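Local coordinates for protein Co-type Nitrile Hydratase beta subunit (Pseudomonas putida, PDB 3QYH) that forms one subunit of a cobalt-type nitrile hydratase, which probably works with its partner alpha subunit to hydrate nitriles to amides, at residues L40-N45 and T103-P108; D49-S54 and E70-V75; A121-G126 and V167-D172. All coordinates share one frame; numbering follows the deposited sequence.

Contact 1: L40-N45 and T103-P108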
ATOM      1  N   LEU B  40      -8.010  10.646  12.743  1.00 12.64           N
ATOM      2  CA  LEU B  40      -7.033  10.649  13.815  1.00 15.52           C
ATOM      3  C   LEU B  40      -5.681  11.163  13.338  1.00 14.23           C
ATOM      4  O   LEU B  40      -4.982  11.833  14.086  1.00 16.09           O
ATOM      5  CB  LEU B  40      -6.907   9.254  14.445  1.00 13.89           C
ATOM      6  CG  LEU B  40      -8.187   8.746  15.104  1.00 15.41           C
ATOM      7  CD1 LEU B  40      -8.064   7.262  15.506  1.00 14.92           C
ATOM      8  CD2 LEU B  40      -8.569   9.614  16.321  1.00 14.29           C
ATOM      9  N   LEU B  41      -5.301  10.838  12.107  1.00 14.67           N
ATOM     10  CA  LEU B  41      -4.084  11.407  11.538  1.00 15.57           C
ATOM     11  C   LEU B  41      -4.223  12.937  11.444  1.00 14.91           C
ATOM     12  O   LEU B  41      -3.270  13.652  11.713  1.00 18.59           O
ATOM     13  CB  LEU B  41      -3.779  10.828  10.148  1.00 13.91           C
ATOM     14  CG  LEU B  41      -3.275   9.376  10.078  1.00 15.18           C
ATOM     15  CD1 LEU B  41      -3.262   8.875   8.608  1.00 13.42           C
ATOM     16  CD2 LEU B  41      -1.895   9.253  10.725  1.00 18.52           C
ATOM     17  N   ALA B  42      -5.396  13.424  11.049  1.00 17.51           N
ATOM     18  CA  ALA B  42      -5.604  14.872  10.893  1.00 17.03           C
ATOM     19  C   ALA B  42      -5.391  15.575  12.241  1.00 18.01           C
ATOM     20  O   ALA B  42      -4.836  16.666  12.297  1.00 20.85           O
ATOM     21  CB  ALA B  42      -6.978  15.180  10.331  1.00 14.90           C
ATOM     22  N   ASN B  43      -5.837  14.948  13.326  1.00 11.68           N
ATOM     23  CA  ASN B  43      -5.606  15.480  14.665  1.00 18.92           C
ATOM     24  C   ASN B  43      -4.122  15.562  15.016  1.00 19.68           C
ATOM     25  O   ASN B  43      -3.734  16.283  15.918  1.00 15.76           O
ATOM     26  CB  ASN B  43      -6.262  14.591  15.733  1.00 17.28           C
ATOM     27  CG  ASN B  43      -7.775  14.658  15.722  1.00 17.17           C
ATOM     28  OD1 ASN B  43      -8.363  15.582  15.181  1.00 16.97           O
ATOM     29  ND2 ASN B  43      -8.412  13.656  16.324  1.00 12.68           N
ATOM     30  N   GLY B  44      -3.293  14.794  14.318  1.00 15.87           N
ATOM     31  CA  GLY B  44      -1.909  14.638  14.743  1.00 18.22           C
ATOM     32  C   GLY B  44      -1.775  13.726  15.966  1.00 20.50           C
ATOM     33  O   GLY B  44      -0.826  13.829  16.742  1.00 19.46           O
ATOM     34  N   ASN B  45      -2.725  12.823  16.171  1.00 16.93           N
ATOM     35  CA  ASN B  45      -2.632  11.932  17.325  1.00 17.15           C
ATOM     36  C   ASN B  45      -1.467  10.935  17.222  1.00 24.43           C
ATOM     37  O   ASN B  45      -0.962  10.454  18.237  1.00 18.82           O
ATOM     38  CB  ASN B  45      -3.928  11.155  17.536  1.00 17.76           C
ATOM     39  CG  ASN B  45      -5.116  12.043  17.856  1.00 19.97           C
ATOM     40  OD1 ASN B  45      -6.214  11.773  17.384  1.00 16.68           O
ATOM     41  ND2 ASN B  45      -4.916  13.075  18.703  1.00 16.45           N
ATOM     42  N   THR B 103     -11.372  19.083  20.000  1.00 21.63           N
ATOM     43  CA  THR B 103     -12.140  19.480  18.845  1.00 25.89           C
ATOM     44  C   THR B 103     -11.605  18.721  17.633  1.00 19.42           C
ATOM     45  O   THR B 103     -10.397  18.714  17.400  1.00 21.63           O
ATOM     46  CB  THR B 103     -11.970  20.991  18.584  1.00 30.09           C
ATOM     47  OG1 THR B 103     -12.401  21.725  19.733  1.00 37.40           O
ATOM     48  CG2 THR B 103     -12.792  21.416  17.378  1.00 31.81           C
ATOM     49  N   PRO B 104     -12.499  18.108  16.839  1.00 19.69           N
ATOM     50  CA  PRO B 104     -12.001  17.315  15.703  1.00 18.27           C
ATOM     51  C   PRO B 104     -11.342  18.203  14.680  1.00 22.95           C
ATOM     52  O   PRO B 104     -11.887  19.245  14.321  1.00 17.79           O
ATOM     53  CB  PRO B 104     -13.273  16.683  15.109  1.00 17.15           C
ATOM     54  CG  PRO B 104     -14.297  16.760  16.195  1.00 22.04           C
ATOM     55  CD  PRO B 104     -13.957  18.014  16.990  1.00 18.13           C
ATOM     56  N   VAL B 105     -10.174  17.800  14.204  1.00 19.92           N
ATOM     57  CA  VAL B 105      -9.525  18.566  13.156  1.00 17.08           C
ATOM     58  C   VAL B 105     -10.149  18.258  11.804  1.00 17.60           C
ATOM     59  O   VAL B 105     -10.295  19.141  10.973  1.00 16.24           O
ATOM     60  CB  VAL B 105      -8.005  18.297  13.137  1.00 18.67           C
ATOM     61  CG1 VAL B 105      -7.356  18.958  11.937  1.00 19.37           C
ATOM     62  CG2 VAL B 105      -7.394  18.803  14.426  1.00 20.38           C
ATOM     63  N   LEU B 106     -10.526  17.001  11.578  1.00 15.86           N
ATOM     64  CA  LEU B 106     -11.151  16.658  10.299  1.00 17.00           C
ATOM     65  C   LEU B 106     -12.638  17.007  10.336  1.00 16.76           C
ATOM     66  O   LEU B 106     -13.434  16.268  10.905  1.00 16.81           O
ATOM     67  CB  LEU B 106     -10.966  15.183   9.969  1.00 14.84           C
ATOM     68  CG  LEU B 106     -11.434  14.768   8.579  1.00 22.86           C
ATOM     69  CD1 LEU B 106     -10.484  15.292   7.498  1.00 18.65           C
ATOM     70  CD2 LEU B 106     -11.572  13.257   8.496  1.00 19.24           C
ATOM     71  N   THR B 107     -12.999  18.135   9.726  1.00 16.95           N
ATOM     72  CA  THR B 107     -14.386  18.581   9.691  1.00 16.84           C
ATOM     73  C   THR B 107     -14.949  18.445   8.279  1.00 14.60           C
ATOM     74  O   THR B 107     -14.187  18.389   7.307  1.00 20.18           O
ATOM     75  CB  THR B 107     -14.473  20.059  10.096  1.00 22.01           C
ATOM     76  OG1 THR B 107     -13.678  20.831   9.184  1.00 17.34           O
ATOM     77  CG2 THR B 107     -13.948  20.252  11.520  1.00 22.86           C
ATOM     78  N   PRO B 108     -16.281  18.432   8.149  1.00 16.22           N
ATOM     79  CA  PRO B 108     -16.885  18.234   6.827  1.00 16.62           C
ATOM     80  C   PRO B 108     -16.373  19.210   5.753  1.00 20.82           C
ATOM     81  O   PRO B 108     -16.164  18.786   4.628  1.00 22.20           O
ATOM     82  CB  PRO B 108     -18.374  18.449   7.089  1.00 21.19           C
ATOM     83  CG  PRO B 108     -18.550  18.023   8.511  1.00 22.01           C
ATOM     84  CD  PRO B 108     -17.295  18.493   9.218  1.00 16.55           C
TER
HETATM   85  O   HOH W   1     -10.530  14.489  13.471  1.00 17.37           O

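Contact 2: D49-S54 and E70-V75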
ATOM      1  N   ASP B  49       3.984   6.268  10.351  1.00 12.75           N
ATOM      2  CA  ASP B  49       5.038   5.313  10.687  1.00 13.59           C
ATOM      3  C   ASP B  49       4.741   4.650  12.028  1.00 12.53           C
ATOM      4  O   ASP B  49       4.924   3.437  12.183  1.00 10.83           O
ATOM      5  CB  ASP B  49       6.421   5.982  10.686  1.00 16.20           C
ATOM      6  CG  ASP B  49       6.713   6.711   9.368  1.00 23.89           C
ATOM      7  OD1 ASP B  49       6.786   7.956   9.385  1.00 30.75           O
ATOM      8  OD2 ASP B  49       6.839   6.042   8.319  1.00 21.47           O
ATOM      9  N   GLU B  50       4.275   5.440  12.994  1.00 13.74           N
ATOM     10  CA  GLU B  50       3.894   4.886  14.280  1.00 13.64           C
ATOM     11  C   GLU B  50       2.727   3.924  14.084  1.00 13.09           C
ATOM     12  O   GLU B  50       2.630   2.895  14.759  1.00 13.33           O
ATOM     13  CB  GLU B  50       3.470   5.997  15.238  1.00 13.96           C
ATOM     14  CG  GLU B  50       4.602   6.930  15.615  1.00 15.15           C
ATOM     15  CD  GLU B  50       4.145   8.112  16.466  1.00 22.55           C
ATOM     16  OE1 GLU B  50       3.188   8.788  16.080  1.00 19.27           O
ATOM     17  OE2 GLU B  50       4.773   8.374  17.517  1.00 23.65           O
ATOM     18  N   PHE B  51       1.823   4.298  13.190  1.00 11.15           N
ATOM     19  CA  PHE B  51       0.631   3.489  12.921  1.00 13.34           C
ATOM     20  C   PHE B  51       1.075   2.130  12.405  1.00 11.30           C
ATOM     21  O   PHE B  51       0.658   1.081  12.931  1.00 11.14           O
ATOM     22  CB  PHE B  51      -0.293   4.211  11.915  1.00 11.29           C
ATOM     23  CG  PHE B  51      -1.456   3.387  11.441  1.00 11.82           C
ATOM     24  CD1 PHE B  51      -1.357   2.636  10.275  1.00 13.88           C
ATOM     25  CD2 PHE B  51      -2.643   3.371  12.150  1.00 12.28           C
ATOM     26  CE1 PHE B  51      -2.440   1.869   9.832  1.00 16.18           C
ATOM     27  CE2 PHE B  51      -3.720   2.599  11.721  1.00 13.66           C
ATOM     28  CZ  PHE B  51      -3.627   1.860  10.560  1.00 12.67           C
ATOM     29  N   ARG B  52       1.947   2.127  11.402  1.00 13.40           N
ATOM     30  CA  ARG B  52       2.430   0.846  10.859  1.00 11.73           C
ATOM     31  C   ARG B  52       3.093  -0.002  11.933  1.00 14.10           C
ATOM     32  O   ARG B  52       2.866  -1.207  12.007  1.00 13.07           O
ATOM     33  CB  ARG B  52       3.422   1.056   9.717  1.00 11.71           C
ATOM     34  CG  ARG B  52       2.817   1.699   8.469  1.00 13.11           C
ATOM     35  CD  ARG B  52       3.716   1.455   7.256  1.00 10.47           C
ATOM     36  NE  ARG B  52       3.104   1.961   6.025  1.00 11.52           N
ATOM     37  CZ  ARG B  52       3.312   3.184   5.554  1.00 19.49           C
ATOM     38  NH1 ARG B  52       4.127   4.016   6.200  1.00 11.93           N
ATOM     39  NH2 ARG B  52       2.715   3.573   4.442  1.00 15.50           N
ATOM     40  N   HIS B  53       3.929   0.620  12.766  1.00 14.28           N
ATOM     41  CA  HIS B  53       4.691  -0.154  13.738  1.00 13.32           C
ATOM     42  C   HIS B  53       3.811  -0.683  14.874  1.00 13.75           C
ATOM     43  O   HIS B  53       4.136  -1.681  15.512  1.00 13.99           O
ATOM     44  CB  HIS B  53       5.863   0.668  14.298  1.00 11.27           C
ATOM     45  CG  HIS B  53       6.796  -0.135  15.152  1.00 14.68           C
ATOM     46  ND1 HIS B  53       7.350  -1.329  14.732  1.00 15.23           N
ATOM     47  CD2 HIS B  53       7.272   0.084  16.404  1.00 13.66           C
ATOM     48  CE1 HIS B  53       8.120  -1.812  15.691  1.00 14.50           C
ATOM     49  NE2 HIS B  53       8.097  -0.971  16.710  1.00 14.77           N
ATOM     50  N   SER B  54       2.711   0.006  15.139  1.00 12.12           N
ATOM     51  CA  SER B  54       1.731  -0.471  16.099  1.00 11.79           C
ATOM     52  C   SER B  54       1.127  -1.791  15.639  1.00 13.40           C
ATOM     53  O   SER B  54       0.976  -2.715  16.429  1.00 14.87           O
ATOM     54  CB  SER B  54       0.633   0.583  16.322  1.00 14.69           C
ATOM     55  OG  SER B  54      -0.374   0.062  17.164  1.00 15.07           O
ATOM     56  N   GLU B  70      -9.555  -5.156  11.460  1.00 11.28           N
ATOM     57  CA  GLU B  70      -9.282  -5.481  12.854  1.00 14.64           C
ATOM     58  C   GLU B  70      -7.888  -5.022  13.248  1.00 15.26           C
ATOM     59  O   GLU B  70      -7.662  -4.653  14.398  1.00 18.07           O
ATOM     60  CB  GLU B  70      -9.426  -6.974  13.120  1.00 15.07           C
ATOM     61  CG  GLU B  70     -10.834  -7.453  13.105  1.00 17.46           C
ATOM     62  CD  GLU B  70     -10.906  -8.956  13.281  1.00 20.80           C
ATOM     63  OE1 GLU B  70     -10.628  -9.429  14.398  1.00 19.55           O
ATOM     64  OE2 GLU B  70     -11.217  -9.652  12.293  1.00 18.33           O
ATOM     65  N   LEU B  71      -6.944  -5.052  12.306  1.00 13.87           N
ATOM     66  CA  LEU B  71      -5.597  -4.549  12.598  1.00 16.70           C
ATOM     67  C   LEU B  71      -5.647  -3.045  12.905  1.00 17.53           C
ATOM     68  O   LEU B  71      -5.000  -2.565  13.833  1.00 18.82           O
ATOM     69  CB  LEU B  71      -4.644  -4.789  11.423  1.00 16.80           C
ATOM     70  CG  LEU B  71      -4.713  -6.197  10.807  1.00 18.25           C
ATOM     71  CD1 LEU B  71      -3.726  -6.278   9.649  1.00 20.12           C
ATOM     72  CD2 LEU B  71      -4.436  -7.258  11.847  1.00 17.88           C
ATOM     73  N   TRP B  72      -6.416  -2.302  12.125  1.00 15.59           N
ATOM     74  CA  TRP B  72      -6.549  -0.872  12.366  1.00 12.00           C
ATOM     75  C   TRP B  72      -7.226  -0.610  13.708  1.00 12.11           C
ATOM     76  O   TRP B  72      -6.803   0.275  14.464  1.00 14.36           O
ATOM     77  CB  TRP B  72      -7.368  -0.214  11.257  1.00 11.17           C
ATOM     78  CG  TRP B  72      -6.647  -0.087   9.943  1.00 14.39           C
ATOM     79  CD1 TRP B  72      -5.590  -0.831   9.514  1.00 13.04           C
ATOM     80  CD2 TRP B  72      -6.943   0.841   8.892  1.00 13.24           C
ATOM     81  NE1 TRP B  72      -5.207  -0.424   8.251  1.00 12.49           N
ATOM     82  CE2 TRP B  72      -6.016   0.599   7.848  1.00 12.16           C
ATOM     83  CE3 TRP B  72      -7.900   1.856   8.729  1.00 11.42           C
ATOM     84  CZ2 TRP B  72      -6.021   1.332   6.652  1.00 12.38           C
ATOM     85  CZ3 TRP B  72      -7.907   2.581   7.543  1.00 12.39           C
ATOM     86  CH2 TRP B  72      -6.979   2.319   6.523  1.00 11.75           C
ATOM     87  N   LEU B  73      -8.289  -1.355  13.986  1.00 11.69           N
ATOM     88  CA  LEU B  73      -9.012  -1.206  15.250  1.00 14.86           C
ATOM     89  C   LEU B  73      -8.049  -1.398  16.424  1.00 17.56           C
ATOM     90  O   LEU B  73      -8.101  -0.665  17.414  1.00 17.14           O
ATOM     91  CB  LEU B  73     -10.183  -2.196  15.336  1.00 12.68           C
ATOM     92  CG  LEU B  73     -10.879  -2.270  16.701  1.00 21.23           C
ATOM     93  CD1 LEU B  73     -11.452  -0.912  17.116  1.00 17.32           C
ATOM     94  CD2 LEU B  73     -11.954  -3.315  16.688  1.00 18.78           C
ATOM     95  N   HIS B  74      -7.160  -2.378  16.294  1.00 17.47           N
ATOM     96  CA  HIS B  74      -6.147  -2.641  17.322  1.00 16.67           C
ATOM     97  C   HIS B  74      -5.278  -1.423  17.539  1.00 16.56           C
ATOM     98  O   HIS B  74      -5.018  -1.048  18.688  1.00 20.37           O
ATOM     99  CB  HIS B  74      -5.254  -3.855  16.973  1.00 18.85           C
ATOM    100  CG  HIS B  74      -4.013  -3.945  17.812  1.00 20.77           C
ATOM    101  ND1 HIS B  74      -3.938  -4.726  18.948  1.00 22.22           N
ATOM    102  CD2 HIS B  74      -2.816  -3.314  17.707  1.00 21.73           C
ATOM    103  CE1 HIS B  74      -2.741  -4.588  19.490  1.00 25.99           C
ATOM    104  NE2 HIS B  74      -2.041  -3.738  18.757  1.00 24.84           N
ATOM    105  N   VAL B  75      -4.835  -0.792  16.452  1.00 12.74           N
ATOM    106  CA  VAL B  75      -3.985   0.385  16.582  1.00 12.73           C
ATOM    107  C   VAL B  75      -4.724   1.480  17.344  1.00 16.63           C
ATOM    108  O   VAL B  75      -4.169   2.089  18.255  1.00 16.33           O
ATOM    109  CB  VAL B  75      -3.535   0.943  15.210  1.00 17.23           C
ATOM    110  CG1 VAL B  75      -2.701   2.193  15.389  1.00 13.81           C
ATOM    111  CG2 VAL B  75      -2.757  -0.107  14.446  1.00 16.65           C
TER
HETATM  112  O   HOH W   2       0.522  -2.808  19.017  1.00 22.50           O

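Contact 3: A121-G126 and V167-D172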
ATOM      1  N   ALA B 121       5.629  12.364   1.806  1.00 19.43           N
ATOM      2  CA  ALA B 121       6.794  12.147   2.673  1.00 17.50           C
ATOM      3  C   ALA B 121       8.067  12.727   2.035  1.00 17.42           C
ATOM      4  O   ALA B 121       9.141  12.674   2.628  1.00 17.07           O
ATOM      5  CB  ALA B 121       6.974  10.667   2.939  1.00 14.82           C
ATOM      6  N   ALA B 122       7.954  13.242   0.811  1.00 14.03           N
ATOM      7  CA  ALA B 122       9.113  13.868   0.156  1.00 17.48           C
ATOM      8  C   ALA B 122       9.547  15.116   0.925  1.00 19.80           C
ATOM      9  O   ALA B 122       8.705  15.843   1.457  1.00 21.81           O
ATOM     10  CB  ALA B 122       8.790  14.221  -1.296  1.00 21.64           C
ATOM     11  N   ARG B 123      10.855  15.339   1.021  1.00 15.36           N
ATOM     12  CA  ARG B 123      11.380  16.521   1.686  1.00 20.52           C
ATOM     13  C   ARG B 123      12.413  17.228   0.819  1.00 28.74           C
ATOM     14  O   ARG B 123      13.112  16.599   0.017  1.00 22.94           O
ATOM     15  CB  ARG B 123      11.975  16.170   3.039  1.00 19.58           C
ATOM     16  CG  ARG B 123      10.975  15.621   4.033  1.00 20.17           C
ATOM     17  CD  ARG B 123      10.045  16.690   4.569  1.00 16.20           C
ATOM     18  NE  ARG B 123       9.132  16.141   5.569  1.00 17.72           N
ATOM     19  CZ  ARG B 123       7.955  15.589   5.284  1.00 17.78           C
ATOM     20  NH1 ARG B 123       7.544  15.513   4.023  1.00 17.92           N
ATOM     21  NH2 ARG B 123       7.183  15.116   6.256  1.00 18.07           N
ATOM     22  N   GLU B 124      12.516  18.536   0.998  1.00 28.54           N
ATOM     23  CA  GLU B 124      13.370  19.369   0.167  1.00 39.43           C
ATOM     24  C   GLU B 124      14.851  19.049   0.350  1.00 36.79           C
ATOM     25  O   GLU B 124      15.593  18.904  -0.624  1.00 39.70           O
ATOM     26  CB  GLU B 124      13.126  20.847   0.490  1.00 47.23           C
ATOM     27  CG  GLU B 124      13.748  21.802  -0.506  1.00 67.60           C
ATOM     28  CD  GLU B 124      13.073  21.732  -1.861  1.00 78.93           C
ATOM     29  OE1 GLU B 124      11.841  21.522  -1.896  1.00 75.71           O
ATOM     30  OE2 GLU B 124      13.774  21.885  -2.887  1.00 83.08           O
ATOM     31  N   GLU B 125      15.287  18.947   1.598  1.00 32.48           N
ATOM     32  CA  GLU B 125      16.695  18.689   1.858  1.00 36.49           C
ATOM     33  C   GLU B 125      16.909  17.531   2.815  1.00 28.75           C
ATOM     34  O   GLU B 125      16.093  17.284   3.701  1.00 27.89           O
ATOM     35  CB  GLU B 125      17.384  19.950   2.375  1.00 48.67           C
ATOM     36  CG  GLU B 125      16.658  20.634   3.515  1.00 53.43           C
ATOM     37  CD  GLU B 125      17.126  22.068   3.714  1.00 79.22           C
ATOM     38  OE1 GLU B 125      17.595  22.679   2.726  1.00 81.89           O
ATOM     39  OE2 GLU B 125      17.021  22.581   4.852  1.00 81.93           O
ATOM     40  N   GLY B 126      18.001  16.807   2.607  1.00 26.00           N
ATOM     41  CA  GLY B 126      18.350  15.678   3.455  1.00 26.81           C
ATOM     42  C   GLY B 126      19.748  15.218   3.100  1.00 31.43           C
ATOM     43  O   GLY B 126      20.427  15.888   2.325  1.00 28.40           O
ATOM     44  N   VAL B 167      14.619  12.734  -1.999  1.00 14.76           N
ATOM     45  CA  VAL B 167      14.708  12.736  -0.554  1.00 16.38           C
ATOM     46  C   VAL B 167      13.365  12.504   0.137  1.00 19.24           C
ATOM     47  O   VAL B 167      12.373  13.138  -0.205  1.00 16.87           O
ATOM     48  CB  VAL B 167      15.310  14.068  -0.052  1.00 16.35           C
ATOM     49  CG1 VAL B 167      15.277  14.141   1.475  1.00 14.22           C
ATOM     50  CG2 VAL B 167      16.737  14.224  -0.563  1.00 20.70           C
ATOM     51  N   PHE B 168      13.356  11.622   1.138  1.00 17.47           N
ATOM     52  CA  PHE B 168      12.141  11.289   1.889  1.00 13.90           C
ATOM     53  C   PHE B 168      12.421  11.162   3.375  1.00 17.76           C
ATOM     54  O   PHE B 168      13.558  10.901   3.790  1.00 16.47           O
ATOM     55  CB  PHE B 168      11.551   9.968   1.381  1.00 12.31           C
ATOM     56  CG  PHE B 168      10.958  10.069   0.004  1.00 16.56           C
ATOM     57  CD1 PHE B 168       9.617  10.360  -0.164  1.00 16.67           C
ATOM     58  CD2 PHE B 168      11.753   9.901  -1.121  1.00 14.75           C
ATOM     59  CE1 PHE B 168       9.056  10.465  -1.455  1.00 19.47           C
ATOM     60  CE2 PHE B 168      11.219  10.020  -2.399  1.00 20.39           C
ATOM     61  CZ  PHE B 168       9.865  10.305  -2.564  1.00 15.62           C
ATOM     62  N   VAL B 169      11.378  11.334   4.177  1.00 13.55           N
ATOM     63  CA  VAL B 169      11.441  11.044   5.597  1.00 12.58           C
ATOM     64  C   VAL B 169      11.953   9.609   5.807  1.00 13.56           C
ATOM     65  O   VAL B 169      11.685   8.728   4.991  1.00 14.92           O
ATOM     66  CB  VAL B 169      10.027  11.151   6.229  1.00 14.74           C
ATOM     67  CG1 VAL B 169      10.013  10.586   7.665  1.00 14.83           C
ATOM     68  CG2 VAL B 169       9.522  12.614   6.189  1.00 14.75           C
ATOM     69  N   THR B 170      12.690   9.383   6.889  1.00 15.90           N
ATOM     70  CA  THR B 170      13.116   8.041   7.282  1.00 15.83           C
ATOM     71  C   THR B 170      12.168   7.456   8.334  1.00 13.78           C
ATOM     72  O   THR B 170      12.065   7.980   9.456  1.00 15.25           O
ATOM     73  CB  THR B 170      14.562   8.071   7.848  1.00 18.25           C
ATOM     74  OG1 THR B 170      15.469   8.495   6.825  1.00 15.39           O
ATOM     75  CG2 THR B 170      14.982   6.675   8.366  1.00 18.03           C
ATOM     76  N   PRO B 171      11.492   6.346   7.995  1.00 14.85           N
ATOM     77  CA  PRO B 171      10.507   5.747   8.903  1.00 12.96           C
ATOM     78  C   PRO B 171      11.157   5.195  10.163  1.00 17.03           C
ATOM     79  O   PRO B 171      10.539   5.285  11.218  1.00 14.97           O
ATOM     80  CB  PRO B 171       9.893   4.607   8.075  1.00 11.32           C
ATOM     81  CG  PRO B 171      10.272   4.903   6.676  1.00 20.11           C
ATOM     82  CD  PRO B 171      11.609   5.583   6.748  1.00 14.58           C
ATOM     83  N   ASP B 172      12.382   4.673  10.072  1.00 16.04           N
ATOM     84  CA  ASP B 172      13.040   4.092  11.245  1.00 15.53           C
ATOM     85  C   ASP B 172      13.150   5.087  12.396  1.00 22.58           C
ATOM     86  O   ASP B 172      13.064   4.711  13.562  1.00 15.90           O
ATOM     87  CB  ASP B 172      14.447   3.575  10.912  1.00 16.56           C
ATOM     88  CG  ASP B 172      14.451   2.607   9.742  1.00 21.34           C
ATOM     89  OD1 ASP B 172      15.066   1.529   9.864  1.00 18.56           O
ATOM     90  OD2 ASP B 172      13.848   2.931   8.687  1.00 17.70           O
TER

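Contact 1: L40-N45 and T103-P108
Two groups converge on the amide oxygen of Asn43, an example of how one side chain can tie an irregular loop to the end of a helix. Val105 N donates to Asn43 OD1 over 3.0 Å, the hydrogen nearly in line (163°) and the donor almost along the C=O axis. A water accepts from Leu106 N at 3.1 Å and lies 3.0 Å from the same Asn43 OD1, to which it can donate; the next amide of 103-108 is thus probably linked to this carboxamide through water. The other end of the group is also engaged: Asn43 ND2 bonds to the backbone of the neighbouring subunit and also donates to Asn45 OD1 at 3.1 Å, with that acceptor lying in the amide plane. Held at both ends, the flat group has little freedom to flip. Its chi1 of -70° sets CG beside its own backbone N and carries OD1 out to the loop.

Val105 and Asn43 run past one another antiparallel; Val105 CG2 lies by OD1, while its CG1 comes within 3.4 Å of Ala42 O. Beside this polar clasp, the methyl of Ala42 rests against Leu106 CB at 4.0 Å, and Leu106 continues onto Val111 and Leu114 of helix 111-117. An alanine in place of Asn43 would probably leave the amide of Val105 without its acceptor and the water without a likely anchor, so that the loop could drift from the helix end. The helix itself closes in a Schellman motif: Gly44 takes positive phi, Gly44 N bonds to Leu41 O, and Asn45 N reaches back to Leu40 O. The whole is a C-terminal helix cap, made at the surface, with a loop pinned against it.

Contact 2: D49-S54 and E70-V75
Phe51 meets Trp72 in a T-shaped (edge-to-face) stack, the innermost layer of a buried helix crossing. The rim atom Phe51 CZ stands over one face of the indole, 3.5 Å from Trp72 CD1; the ring planes are at 85° and the centroid of the five-membered ring lies 4.9 Å from that of Phe51. With CG anti to the backbone N (chi1 173°), the phenyl leans across toward helix 68-82, while the indole is turned to offer it a face. On another part of the same ring, Phe51 CD2 comes within 3.4 Å of Val75 CG1, so Phe51 is shared between two residues one helical turn apart. Val75 also takes the side chain of Ser54, its CG2 lying 3.6 Å from Ser54 OG.

Beyond Val75 the contact turns polar, and water carries it. One molecule donates to Ser54 O at 2.6 Å and lies in the ring plane of His74, 2.7 Å from its NE2, bridging a helix carbonyl and an imidazole that do not bond directly.

Behind these groups stands a second shell. Trp72 also meets the rings of Tyr68 and, edge-to-face, Tyr69, and it packs on Val33, Leu37 and Ile55 and on an aromatic side chain of the partner subunit; Phe51 rests on Leu37 and Phe76. The segments 49-54 and 70-75 cross at 111°, their axes 9.6 Å apart at closest approach. Helix 28-43 packs against both Phe51 and Trp72, which makes the aromatic pair part of a three-helix junction with helices 48-56 and 68-82.

Contact 3: A121-G126 and V167-D172
With CG anti to the carbonyl carbon (chi1 -63°) and a second bend at chi2 (-73°), Arg123 folds back over Val169. The two side chains run alongside in a common direction, and Val169 CG2 sits against one face of the guanidinium, 3.4 Å from Arg123 NH2. This is apolar packing on the flat of a charged group, whose rim remains available for polar bonds. Arg123 NE forms a salt bridge with Glu180, while NH1 donates at 2.8 Å to Ala122 O, coming in from above that carbonyl's plane although the oxygen lies in the guanidinium's own plane. NH1 also bonds to Ser120 O, so the group is fixed in rotation from several sides.

Under the arginine, the backbones make a single antiparallel bridge at the end of strand 158-168. Ala122 and Phe168 form a non-hydrogen-bonded pair, their CA atoms 4.3 Å apart, and the bonds lie on either side of it: Arg123 N to Val167 O at 2.9 Å and Val169 N to Ala121 O at 3.0 Å. CA-H...O contacts from Phe168 to Ala121 O and from Ala122 to Val167 O supplement them. The methyl of Ala122 comes within 3.8 Å of Phe168 CE1, and Phe168 continues inward onto Val185 of strand 183-191. Val167 points toward the other segment, where its CB lies 3.4 Å from Arg123 O and its CG1 approaches Gly126.

The chemistry divides the work. Backbone bonds register the two segments, methyls and an aromatic ring fill in beside them, and the ion pair with Glu180 probably keeps the guanidinium flat over Val169, where the loop before strand 136-139 meets the end of strand 158-168 in the SH3-like region.

Overall arrangement
Three ways of joining distant parts of a chain appear here: a capped helix end, an aromatic helix crossing and a bridge at a strand end. Contacts 1 and 2, with centres about 17 Å apart, follow each other through consecutive helices 28-43 and 48-56. Contact 2 touches contact 3 where Asp49 OD2 packs 3.4 Å from Pro171 CB, linking the helical and SH3-like regions. Of contacts 2 and 3, contact 2 lies closer to the metal: the side chain of Trp72 is about 9 Å from the cobalt ion, that of Ala121 in contact 3 about 13 Å. Arg52, on the same helix as Phe51, hydrogen-bonds to a modified side chain of the partner subunit, consistent with the oxidised cysteines of nitrile hydratase active sites.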